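Local coordinates for INSIG protein homolog (Mycobacterium vanbaalenii PYR-1, PDB 4XU6) that binds diacylglycerol in the membrane as a homotrimer of six-helix subunits related to the Insig proteins, at residues Ala19-His24 with Phe41-Pro46; Val27-Thr32 with Thr92-His97; Ala55-Leu60 with Val173-Leu178; His66-Arg71 with Asp121-Ala126. All blocks are in the same frame, centred on the assembly; numbering follows the deposited sequence.

Contact 3 is the core of the set, two transmembrane helices packed through alanine and leucine with no polar bond between them, whereas contact 4 lies at the surface, where a proline-rich loop meets a helix start through charge and small apolar patches. The two touch, L177 CD1 lying 3.4 Å from R71 NH2. Contacts 1 and 2 share helix 5-29 on the other side of the subunit's centre from contact 4. Contact 1 is partly buried, with a hairpin turn held by serine hydroxyls and a ring stack; contact 2 is buried, and in it a histidine ring packs on a threonine-rich helix end. Both also reach the second subunit.

Contact 1. Residues Ala19-His24 with Phe41-Pro46; sequences ALIGDH and FVWSSP
W43 lies over H24 where a β-hairpin, turning through a type II' β turn from V42 to S45, packs on transmembrane helix 5-29. The tight part is polar and sits close to the helix. S45 OG donates to D23 OD2 over 2.6 Å, reaching the anti lone pair of the carboxylate; the same oxygen is also bound by Y34. A small serine suits this buried place because its hydroxyl can meet the acid without holding the strand off. H24 ND1 and S44 OG are 2.8 Å apart in a nearly straight hydrogen bond (171°), the hydroxyl lying at the ring edge. With CG anti to the backbone N (chi1 167°), the imidazole is carried out to the turn, where the W43 six-membered ring stacks on it in an offset fashion, centroids 4.4 Å apart and planes at 11°. H24 CB adds a CH-pi contact over the same indole ring.

The looser, solvent side is at V42, an exposed residue whose CG1 meets L20 CD1 at 4.1 Å. Elsewhere the far rim of the indole rests near I21, and V102 of the second subunit packs against I21, H24 and W43. Between hairpin and helix, one water accepts from S44 N and donates to S45 OG and to L20 O, the last at 3.0 Å.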
loop_
_atom_site.group_PDB
_atom_site.type_symbol
_atom_site.label_atom_id
_atom_site.label_comp_id
_atom_site.label_asym_id
_atom_site.label_seq_id
_atom_site.Cartn_x
_atom_site.Cartn_y
_atom_site.Cartn_z
ATOM N N ALA A 19 -2.407 19.447 0.141
ATOM C CA ALA A 19 -1.834 19.933 -1.114
ATOM C C ALA A 19 -0.407 20.448 -0.943
ATOM O O ALA A 19 0.458 20.176 -1.778
ATOM C CB ALA A 19 -2.712 21.024 -1.736
ATOM N N LEU A 20 -0.165 21.208 0.126
ATOM C CA LEU A 20 1.173 21.759 0.376
ATOM C C LEU A 20 2.194 20.644 0.614
ATOM O O LEU A 20 3.339 20.733 0.175
ATOM C CB LEU A 20 1.149 22.708 1.575
ATOM C CG LEU A 20 0.451 24.051 1.342
ATOM C CD1 LEU A 20 0.304 24.832 2.638
ATOM C CD2 LEU A 20 1.213 24.862 0.288
ATOM N N ILE A 21 1.776 19.591 1.308
ATOM C CA ILE A 21 2.682 18.471 1.570
ATOM C C ILE A 21 3.002 17.740 0.268
ATOM O O ILE A 21 4.164 17.443 -0.023
ATOM C CB ILE A 21 2.078 17.485 2.596
ATOM C CG1 ILE A 21 1.984 18.140 3.977
ATOM C CG2 ILE A 21 2.918 16.192 2.675
ATOM C CD1 ILE A 21 1.056 17.386 4.956
ATOM N N GLY A 22 1.967 17.447 -0.514
ATOM C CA GLY A 22 2.157 16.760 -1.778
ATOM C C GLY A 22 2.928 17.608 -2.776
ATOM O O GLY A 22 3.800 17.111 -3.493
ATOM N N ASP A 23 2.618 18.897 -2.835
ATOM C CA ASP A 23 3.309 19.760 -3.791
ATOM C C ASP A 23 4.765 19.989 -3.385
ATOM O O ASP A 23 5.644 19.999 -4.233
ATOM C CB ASP A 23 2.579 21.088 -3.947
ATOM C CG ASP A 23 2.918 21.797 -5.253
ATOM O OD1 ASP A 23 3.037 21.129 -6.305
ATOM O OD2 ASP A 23 3.055 23.040 -5.220
ATOM N N HIS A 24 5.030 20.151 -2.092
ATOM C CA HIS A 24 6.421 20.206 -1.655
ATOM C C HIS A 24 7.166 18.940 -2.087
ATOM O O HIS A 24 8.301 19.005 -2.555
ATOM C CB HIS A 24 6.544 20.348 -0.141
ATOM C CG HIS A 24 7.937 20.091 0.348
ATOM N ND1 HIS A 24 8.957 21.003 0.193
ATOM C CD2 HIS A 24 8.494 18.996 0.921
ATOM C CE1 HIS A 24 10.078 20.498 0.679
ATOM N NE2 HIS A 24 9.827 19.279 1.123
ATOM N N PHE A 41 5.150 32.824 -2.378
ATOM C CA PHE A 41 5.073 31.380 -2.175
ATOM C C PHE A 41 4.732 31.047 -0.730
ATOM O O PHE A 41 5.058 31.807 0.187
ATOM C CB PHE A 41 6.397 30.701 -2.573
ATOM C CG PHE A 41 6.482 30.351 -4.034
ATOM C CD1 PHE A 41 6.399 31.351 -4.997
ATOM C CD2 PHE A 41 6.638 29.026 -4.449
ATOM C CE1 PHE A 41 6.472 31.053 -6.345
ATOM C CE2 PHE A 41 6.701 28.712 -5.802
ATOM C CZ PHE A 41 6.627 29.733 -6.755
ATOM N N VAL A 42 4.058 29.917 -0.535
ATOM C CA VAL A 42 3.823 29.367 0.791
ATOM C C VAL A 42 4.529 28.020 0.776
ATOM O O VAL A 42 4.157 27.138 -0.003
ATOM C CB VAL A 42 2.316 29.161 1.073
ATOM C CG1 VAL A 42 2.100 28.514 2.440
ATOM C CG2 VAL A 42 1.563 30.490 1.001
ATOM N N TRP A 43 5.560 27.871 1.605
ATOM C CA TRP A 43 6.441 26.706 1.511
ATOM C C TRP A 43 6.984 26.599 0.075
ATOM O O TRP A 43 7.604 27.544 -0.421
ATOM C CB TRP A 43 5.698 25.429 1.942
ATOM C CG TRP A 43 6.592 24.298 2.386
ATOM C CD1 TRP A 43 7.957 24.291 2.419
ATOM C CD2 TRP A 43 6.173 23.009 2.866
ATOM N NE1 TRP A 43 8.413 23.078 2.890
ATOM C CE2 TRP A 43 7.338 22.274 3.173
ATOM C CE3 TRP A 43 4.925 22.408 3.070
ATOM C CZ2 TRP A 43 7.296 20.966 3.669
ATOM C CZ3 TRP A 43 4.881 21.102 3.563
ATOM C CH2 TRP A 43 6.062 20.400 3.852
ATOM N N SER A 44 6.731 25.483 -0.610
ATOM C CA SER A 44 7.258 25.304 -1.967
ATOM C C SER A 44 6.278 25.701 -3.073
ATOM O O SER A 44 6.585 25.543 -4.256
ATOM C CB SER A 44 7.692 23.850 -2.192
ATOM O OG SER A 44 8.624 23.426 -1.214
ATOM N N SER A 45 5.111 26.218 -2.692
ATOM C CA SER A 45 4.012 26.438 -3.636
ATOM C C SER A 45 3.627 27.908 -3.760
ATOM O O SER A 45 3.625 28.630 -2.765
ATOM C CB SER A 45 2.754 25.689 -3.167
ATOM O OG SER A 45 3.014 24.317 -2.952
ATOM N N PRO A 46 3.249 28.334 -4.976
ATOM C CA PRO A 46 2.602 29.639 -5.145
ATOM C C PRO A 46 1.387 29.687 -4.242
ATOM O O PRO A 46 0.696 28.662 -4.102
ATOM C CB PRO A 46 2.140 29.625 -6.607
ATOM C CG PRO A 46 3.003 28.615 -7.293
ATOM C CD PRO A 46 3.291 27.566 -6.231
HETATM O O HOH W 1 4.547 23.316 -0.660
#

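Contact 2. Residues Val27-Thr32 with Thr92-His97; sequences VVTGTT and TTALVH
T31 and A94 bring their CA atoms within 6.0 Å where helix 5-29 ends in a Schellman motif, with G30 at positive phi, beside the C-terminal part of helix 76-96. Glycine suits this position because a CB here would run into T29 O.

Past this turn, T31 lies over one face of the H97 imidazole: its CA stands 3.8 Å from the ring centroid and 8° off the normal, a CH-pi contact. Its hydroxyl, anti to the carbonyl carbon, overhangs the ND1 side of the same face and donates to T29 OG1 over 2.9 Å. The T29 hydroxyl is itself tied to S25 O in the last turn of helix 5-29, so a threonine at each position lets the helix end and the following loop share a polar link while their methyls pack. Against A94, T29 OG1 approaches CB at 3.6 Å, a close fit that the small alanine allows.

In H97, CG lies between the backbone N and the carbonyl carbon (chi1 77°), which turns the ring back on its own helix. ND1 donates to A94 O over 2.9 Å at 165°, with the acceptor in the ring plane, which fixes the rotation of the imidazole. H151 meets the ring edge-to-face and also bonds the T31 backbone. P100 of the second subunit packs on T29. At the ring edge, in its plane, a water stands 3.0 Å from H97 NE2, and the same water donates to T29 O.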
loop_
_atom_site.group_PDB
_atom_site.type_symbol
_atom_site.label_atom_id
_atom_site.label_comp_id
_atom_site.label_asym_id
_atom_site.label_seq_id
_atom_site.Cartn_x
_atom_site.Cartn_y
_atom_site.Cartn_z
ATOM N N VAL A 27 7.989 19.154 -5.768
ATOM C CA VAL A 27 9.044 20.135 -6.045
ATOM C C VAL A 27 10.423 19.629 -5.613
ATOM O O VAL A 27 11.383 19.683 -6.398
ATOM C CB VAL A 27 8.735 21.508 -5.414
ATOM C CG1 VAL A 27 9.961 22.439 -5.482
ATOM C CG2 VAL A 27 7.534 22.154 -6.116
ATOM N N VAL A 28 10.515 19.110 -4.391
ATOM C CA VAL A 28 11.806 18.697 -3.838
ATOM C C VAL A 28 12.381 17.467 -4.544
ATOM O O VAL A 28 13.591 17.263 -4.560
ATOM C CB VAL A 28 11.744 18.473 -2.296
ATOM C CG1 VAL A 28 11.008 17.164 -1.958
ATOM C CG2 VAL A 28 13.147 18.463 -1.708
ATOM N N THR A 29 11.526 16.653 -5.156
ATOM C CA THR A 29 12.017 15.493 -5.892
ATOM C C THR A 29 12.241 15.826 -7.361
ATOM O O THR A 29 12.758 15.000 -8.109
ATOM C CB THR A 29 11.026 14.307 -5.848
ATOM O OG1 THR A 29 9.758 14.742 -6.346
ATOM C CG2 THR A 29 10.867 13.775 -4.438
ATOM N N GLY A 30 11.826 17.018 -7.783
ATOM C CA GLY A 30 11.974 17.403 -9.180
ATOM C C GLY A 30 10.883 16.868 -10.099
ATOM O O GLY A 30 11.032 16.869 -11.327
ATOM N N THR A 31 9.785 16.401 -9.514
ATOM C CA THR A 31 8.644 15.948 -10.313
ATOM C C THR A 31 8.081 17.138 -11.086
ATOM O O THR A 31 7.702 17.013 -12.251
ATOM C CB THR A 31 7.525 15.351 -9.421
ATOM O OG1 THR A 31 8.047 14.256 -8.654
ATOM C CG2 THR A 31 6.335 14.864 -10.271
ATOM N N THR A 32 8.011 18.286 -10.414
ATOM C CA THR A 32 7.562 19.522 -11.045
ATOM C C THR A 32 8.540 20.633 -10.706
ATOM O O THR A 32 9.338 20.506 -9.763
ATOM C CB THR A 32 6.163 19.964 -10.554
ATOM O OG1 THR A 32 6.175 20.133 -9.123
ATOM C CG2 THR A 32 5.085 18.944 -10.943
ATOM N N THR A 92 3.811 9.242 -2.999
ATOM C CA THR A 92 4.414 8.126 -3.733
ATOM C C THR A 92 4.727 8.533 -5.171
ATOM O O THR A 92 5.757 8.137 -5.722
ATOM C CB THR A 92 3.505 6.869 -3.731
ATOM O OG1 THR A 92 3.359 6.383 -2.391
ATOM C CG2 THR A 92 4.108 5.754 -4.602
ATOM N N THR A 93 3.851 9.328 -5.780
ATOM C CA THR A 93 4.113 9.764 -7.152
ATOM C C THR A 93 5.385 10.593 -7.221
ATOM O O THR A 93 6.091 10.549 -8.209
ATOM C CB THR A 93 2.942 10.544 -7.794
ATOM O OG1 THR A 93 2.710 11.766 -7.085
ATOM C CG2 THR A 93 1.673 9.696 -7.812
ATOM N N ALA A 94 5.684 11.329 -6.157
ATOM C CA ALA A 94 6.935 12.083 -6.101
ATOM C C ALA A 94 8.135 11.130 -6.060
ATOM O O ALA A 94 9.165 11.363 -6.706
ATOM C CB ALA A 94 6.935 13.004 -4.886
ATOM N N LEU A 95 8.000 10.045 -5.307
ATOM C CA LEU A 95 9.095 9.082 -5.180
ATOM C C LEU A 95 9.354 8.296 -6.465
ATOM O O LEU A 95 10.490 7.938 -6.745
ATOM C CB LEU A 95 8.818 8.097 -4.041
ATOM C CG LEU A 95 8.600 8.707 -2.655
ATOM C CD1 LEU A 95 8.321 7.621 -1.617
ATOM C CD2 LEU A 95 9.787 9.546 -2.244
ATOM N N VAL A 96 8.310 8.018 -7.240
ATOM C CA VAL A 96 8.468 7.109 -8.373
ATOM C C VAL A 96 8.369 7.786 -9.736
ATOM O O VAL A 96 8.394 7.110 -10.760
ATOM C CB VAL A 96 7.454 5.920 -8.303
ATOM C CG1 VAL A 96 7.591 5.178 -6.974
ATOM C CG2 VAL A 96 6.003 6.408 -8.501
ATOM N N HIS A 97 8.269 9.116 -9.760
ATOM C CA HIS A 97 7.995 9.831 -11.014
ATOM C C HIS A 97 9.008 9.582 -12.142
ATOM O O HIS A 97 8.656 9.705 -13.317
ATOM C CB HIS A 97 7.895 11.345 -10.780
ATOM C CG HIS A 97 9.226 12.006 -10.606
ATOM N ND1 HIS A 97 9.853 12.102 -9.381
ATOM C CD2 HIS A 97 10.063 12.583 -11.504
ATOM C CE1 HIS A 97 11.016 12.714 -9.532
ATOM N NE2 HIS A 97 11.165 13.018 -10.809
HETATM O O HOH W 2 13.996 13.995 -10.951
#

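Contact 3. Residues Ala55-Leu60 with Val173-Leu178; sequences AATASL and VVAALL
A55 O is gripped twice, by S59 N at 2.9 Å and by S59 OG at 2.8 Å, the two donors coming from opposite faces of its carbonyl plane. This lies beside a crossing of two transmembrane helices, 48-64 and 164-184. The serine folds its hydroxyl back onto its own helix, a way of satisfying a polar group in an apolar membrane protein; S59 also touches a bound tridecanoic acid.

The helices cross at -61°, with the short axes 8.2 Å apart. A175 lies at the centre of the interface. Its methyl points at the partner helix and faces both L60 CB and T57 O, touching L60 CB at 3.7 Å and T57 O at 3.9 Å. Alanine suits this place because the T57 and A175 CA atoms are only 5.5 Å apart. L60 makes its contact through CB, and its backbone O comes near A176 CA.

Nearby, F171 packs on A56, T57 and L60, and V174 lines the pocket of a second tridecanoic acid. Toward one margin the packing is wider. T57 turns its methyl to this side, while its hydroxyl bonds V53 O one turn back, another polar group met within its own helix. There T57 CG2 meets L178 CD1 at 4.4 Å.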
loop_
_atom_site.group_PDB
_atom_site.type_symbol
_atom_site.label_atom_id
_atom_site.label_comp_id
_atom_site.label_asym_id
_atom_site.label_seq_id
_atom_site.Cartn_x
_atom_site.Cartn_y
_atom_site.Cartn_z
ATOM N N ALA A 55 -10.177 24.820 -2.258
ATOM C CA ALA A 55 -11.493 25.176 -2.793
ATOM C C ALA A 55 -12.139 23.984 -3.506
ATOM O O ALA A 55 -13.354 23.761 -3.409
ATOM C CB ALA A 55 -11.367 26.361 -3.738
ATOM N N ALA A 56 -11.324 23.227 -4.228
ATOM C CA ALA A 56 -11.798 22.017 -4.889
ATOM C C ALA A 56 -12.290 20.974 -3.889
ATOM O O ALA A 56 -13.269 20.281 -4.151
ATOM C CB ALA A 56 -10.709 21.435 -5.767
ATOM N N THR A 57 -11.601 20.854 -2.752
ATOM C CA THR A 57 -11.997 19.912 -1.704
ATOM C C THR A 57 -13.391 20.243 -1.154
ATOM O O THR A 57 -14.274 19.374 -1.042
ATOM C CB THR A 57 -10.985 19.921 -0.536
ATOM O OG1 THR A 57 -9.663 19.667 -1.040
ATOM C CG2 THR A 57 -11.370 18.859 0.504
ATOM N N ALA A 58 -13.594 21.509 -0.810
ATOM C CA ALA A 58 -14.888 21.922 -0.274
ATOM C C ALA A 58 -15.970 21.804 -1.348
ATOM O O ALA A 58 -17.107 21.443 -1.049
ATOM C CB ALA A 58 -14.817 23.349 0.272
ATOM N N SER A 59 -15.615 22.114 -2.591
ATOM C CA SER A 59 -16.574 22.086 -3.697
ATOM C C SER A 59 -17.059 20.676 -4.037
ATOM O O SER A 59 -18.238 20.470 -4.324
ATOM C CB SER A 59 -15.974 22.742 -4.945
ATOM O OG SER A 59 -15.774 24.131 -4.739
ATOM N N LEU A 60 -16.138 19.717 -4.033
ATOM C CA LEU A 60 -16.467 18.329 -4.344
ATOM C C LEU A 60 -17.274 17.710 -3.211
ATOM O O LEU A 60 -18.174 16.890 -3.437
ATOM C CB LEU A 60 -15.183 17.525 -4.613
ATOM C CG LEU A 60 -14.473 17.861 -5.926
ATOM C CD1 LEU A 60 -12.998 17.413 -5.925
ATOM C CD2 LEU A 60 -15.203 17.236 -7.103
ATOM N N VAL A 173 -13.180 11.080 -4.826
ATOM C CA VAL A 173 -13.869 10.081 -4.012
ATOM C C VAL A 173 -13.805 10.423 -2.517
ATOM O O VAL A 173 -14.806 10.337 -1.790
ATOM C CB VAL A 173 -13.268 8.676 -4.237
ATOM C CG1 VAL A 173 -13.831 7.678 -3.221
ATOM C CG2 VAL A 173 -13.531 8.208 -5.660
ATOM N N VAL A 174 -12.621 10.811 -2.057
ATOM C CA VAL A 174 -12.443 11.104 -0.643
ATOM C C VAL A 174 -13.089 12.446 -0.246
ATOM O O VAL A 174 -13.652 12.560 0.835
ATOM C CB VAL A 174 -10.951 11.004 -0.230
ATOM C CG1 VAL A 174 -10.743 11.498 1.194
ATOM C CG2 VAL A 174 -10.482 9.543 -0.378
ATOM N N ALA A 175 -13.026 13.446 -1.126
ATOM C CA ALA A 175 -13.675 14.733 -0.853
ATOM C C ALA A 175 -15.178 14.546 -0.710
ATOM O O ALA A 175 -15.811 15.158 0.150
ATOM C CB ALA A 175 -13.368 15.734 -1.975
ATOM N N ALA A 176 -15.739 13.691 -1.560
ATOM C CA ALA A 176 -17.162 13.364 -1.511
ATOM C C ALA A 176 -17.490 12.730 -0.171
ATOM O O ALA A 176 -18.497 13.054 0.454
ATOM C CB ALA A 176 -17.525 12.408 -2.654
ATOM N N LEU A 177 -16.635 11.808 0.269
ATOM C CA LEU A 177 -16.823 11.146 1.553
ATOM C C LEU A 177 -16.749 12.153 2.700
ATOM O O LEU A 177 -17.491 12.037 3.688
ATOM C CB LEU A 177 -15.771 10.048 1.739
ATOM C CG LEU A 177 -15.715 9.295 3.066
ATOM C CD1 LEU A 177 -16.778 8.248 3.079
ATOM C CD2 LEU A 177 -14.349 8.650 3.230
ATOM N N LEU A 178 -15.862 13.138 2.573
ATOM C CA LEU A 178 -15.754 14.177 3.599
ATOM C C LEU A 178 -17.042 15.005 3.693
ATOM O O LEU A 178 -17.440 15.406 4.779
ATOM C CB LEU A 178 -14.564 15.095 3.327
ATOM C CG LEU A 178 -13.196 14.453 3.547
ATOM C CD1 LEU A 178 -12.073 15.361 3.053
ATOM C CD2 LEU A 178 -13.033 14.145 5.024
#

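Contact 4. Residues His66-Arg71 with Asp121-Ala126; sequences HLPAPR and DGPGAA
R71 and D121 meet as stacked flat groups: the carboxylate lies over one face of the guanidinium, the two planes 21° apart. The closest pair, R71 NE and D121 OD2, stands at 3.3 Å; the oxygen sits above the guanidinium, so the attraction is one of charge without a directed N-H. R71 NH2 forms a salt bridge with E180 and a hydrogen bond to L119 O, and R64 forms a second salt bridge to D121 OD2.

Hydrogen bonding across the contact is absent, but D121 also works as the N-cap of helix 122-144. Its OD1 accepts from G124 N over 3.0 Å. Aspartate suits this place, where first-turn N-H groups lack carbonyl partners in the helix. Proline at P123 suits the same turn, since without an N-H it loses no bond there.

Van der Waals packing makes up the rest. L67 CB lies 3.9 Å from P123 CB. L67 CD1 reaches P123 O and, more loosely, A126 CB. P68 CD and P123 CG form another apolar pair at 4.4 Å.

One acid thus serves two roles: its salt bridge to R71 ties the loop to the helix start, and the arginines would be expected to stabilise its negative charge.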
loop_
_atom_site.group_PDB
_atom_site.type_symbol
_atom_site.label_atom_id
_atom_site.label_comp_id
_atom_site.label_asym_id
_atom_site.label_seq_id
_atom_site.Cartn_x
_atom_site.Cartn_y
_atom_site.Cartn_z
ATOM N N HIS A 66 -25.334 17.060 -3.232
ATOM C CA HIS A 66 -26.402 17.325 -4.192
ATOM C C HIS A 66 -26.691 16.091 -5.046
ATOM O O HIS A 66 -27.574 16.109 -5.909
ATOM C CB HIS A 66 -26.043 18.526 -5.075
ATOM C CG HIS A 66 -26.051 19.831 -4.340
ATOM N ND1 HIS A 66 -27.156 20.653 -4.297
ATOM C CD2 HIS A 66 -25.094 20.447 -3.607
ATOM C CE1 HIS A 66 -26.881 21.722 -3.570
ATOM N NE2 HIS A 66 -25.636 21.622 -3.141
ATOM N N LEU A 67 -25.944 15.017 -4.797
ATOM C CA LEU A 67 -26.114 13.773 -5.541
ATOM C C LEU A 67 -26.928 12.807 -4.682
ATOM O O LEU A 67 -27.034 13.004 -3.467
ATOM C CB LEU A 67 -24.746 13.187 -5.931
ATOM C CG LEU A 67 -23.860 14.086 -6.804
ATOM C CD1 LEU A 67 -22.497 13.466 -7.032
ATOM C CD2 LEU A 67 -24.525 14.389 -8.146
ATOM N N PRO A 68 -27.529 11.771 -5.307
ATOM C CA PRO A 68 -28.484 10.939 -4.564
ATOM C C PRO A 68 -27.911 10.277 -3.305
ATOM O O PRO A 68 -26.746 9.860 -3.290
ATOM C CB PRO A 68 -28.875 9.858 -5.582
ATOM C CG PRO A 68 -28.637 10.486 -6.921
ATOM C CD PRO A 68 -27.415 11.345 -6.718
ATOM N N ALA A 69 -28.737 10.232 -2.264
ATOM C CA ALA A 69 -28.518 9.423 -1.065
ATOM C C ALA A 69 -27.142 9.509 -0.394
ATOM O O ALA A 69 -26.445 8.497 -0.316
ATOM C CB ALA A 69 -28.842 7.971 -1.371
ATOM N N PRO A 70 -26.764 10.699 0.116
ATOM C CA PRO A 70 -25.522 10.772 0.896
ATOM C C PRO A 70 -25.599 9.781 2.037
ATOM O O PRO A 70 -26.654 9.665 2.669
ATOM C CB PRO A 70 -25.536 12.199 1.448
ATOM C CG PRO A 70 -26.375 12.976 0.465
ATOM C CD PRO A 70 -27.444 12.006 0.041
ATOM N N ARG A 71 -24.509 9.062 2.285
ATOM C CA ARG A 71 -24.528 7.985 3.261
ATOM C C ARG A 71 -24.450 8.543 4.669
ATOM O O ARG A 71 -23.590 9.366 4.972
ATOM C CB ARG A 71 -23.369 7.021 3.001
ATOM C CG ARG A 71 -23.485 6.286 1.678
ATOM C CD ARG A 71 -22.186 5.554 1.349
ATOM N NE ARG A 71 -21.090 6.494 1.127
ATOM C CZ ARG A 71 -19.834 6.126 0.889
ATOM N NH1 ARG A 71 -19.514 4.835 0.853
ATOM N NH2 ARG A 71 -18.905 7.048 0.693
ATOM N N ASP A 121 -18.772 5.241 -3.062
ATOM C CA ASP A 121 -20.006 4.715 -3.634
ATOM C C ASP A 121 -20.157 5.247 -5.057
ATOM O O ASP A 121 -19.222 5.843 -5.592
ATOM C CB ASP A 121 -21.219 5.038 -2.748
ATOM C CG ASP A 121 -21.430 6.537 -2.533
ATOM O OD1 ASP A 121 -20.608 7.356 -2.990
ATOM O OD2 ASP A 121 -22.428 6.901 -1.881
ATOM N N GLY A 122 -21.312 5.026 -5.678
ATOM C CA GLY A 122 -21.530 5.501 -7.038
ATOM C C GLY A 122 -21.369 7.009 -7.208
ATOM O O GLY A 122 -20.599 7.453 -8.038
ATOM N N PRO A 123 -22.118 7.804 -6.427
ATOM C CA PRO A 123 -21.949 9.261 -6.511
ATOM C C PRO A 123 -20.517 9.724 -6.202
ATOM O O PRO A 123 -20.065 10.695 -6.800
ATOM C CB PRO A 123 -22.911 9.777 -5.447
ATOM C CG PRO A 123 -24.035 8.745 -5.470
ATOM C CD PRO A 123 -23.310 7.430 -5.645
ATOM N N GLY A 124 -19.829 9.043 -5.289
ATOM C CA GLY A 124 -18.433 9.352 -5.001
ATOM C C GLY A 124 -17.539 9.157 -6.212
ATOM O O GLY A 124 -16.639 9.956 -6.477
ATOM N N ALA A 125 -17.780 8.088 -6.961
ATOM C CA ALA A 125 -17.047 7.871 -8.196
ATOM C C ALA A 125 -17.368 8.966 -9.214
ATOM O O ALA A 125 -16.508 9.366 -9.987
ATOM C CB ALA A 125 -17.347 6.499 -8.769
ATOM N N ALA A 126 -18.613 9.440 -9.216
ATOM C CA ALA A 126 -19.015 10.502 -10.137
ATOM C C ALA A 126 -18.215 11.776 -9.859
ATOM O O ALA A 126 -17.690 12.406 -10.773
ATOM C CB ALA A 126 -20.524 10.769 -10.027
#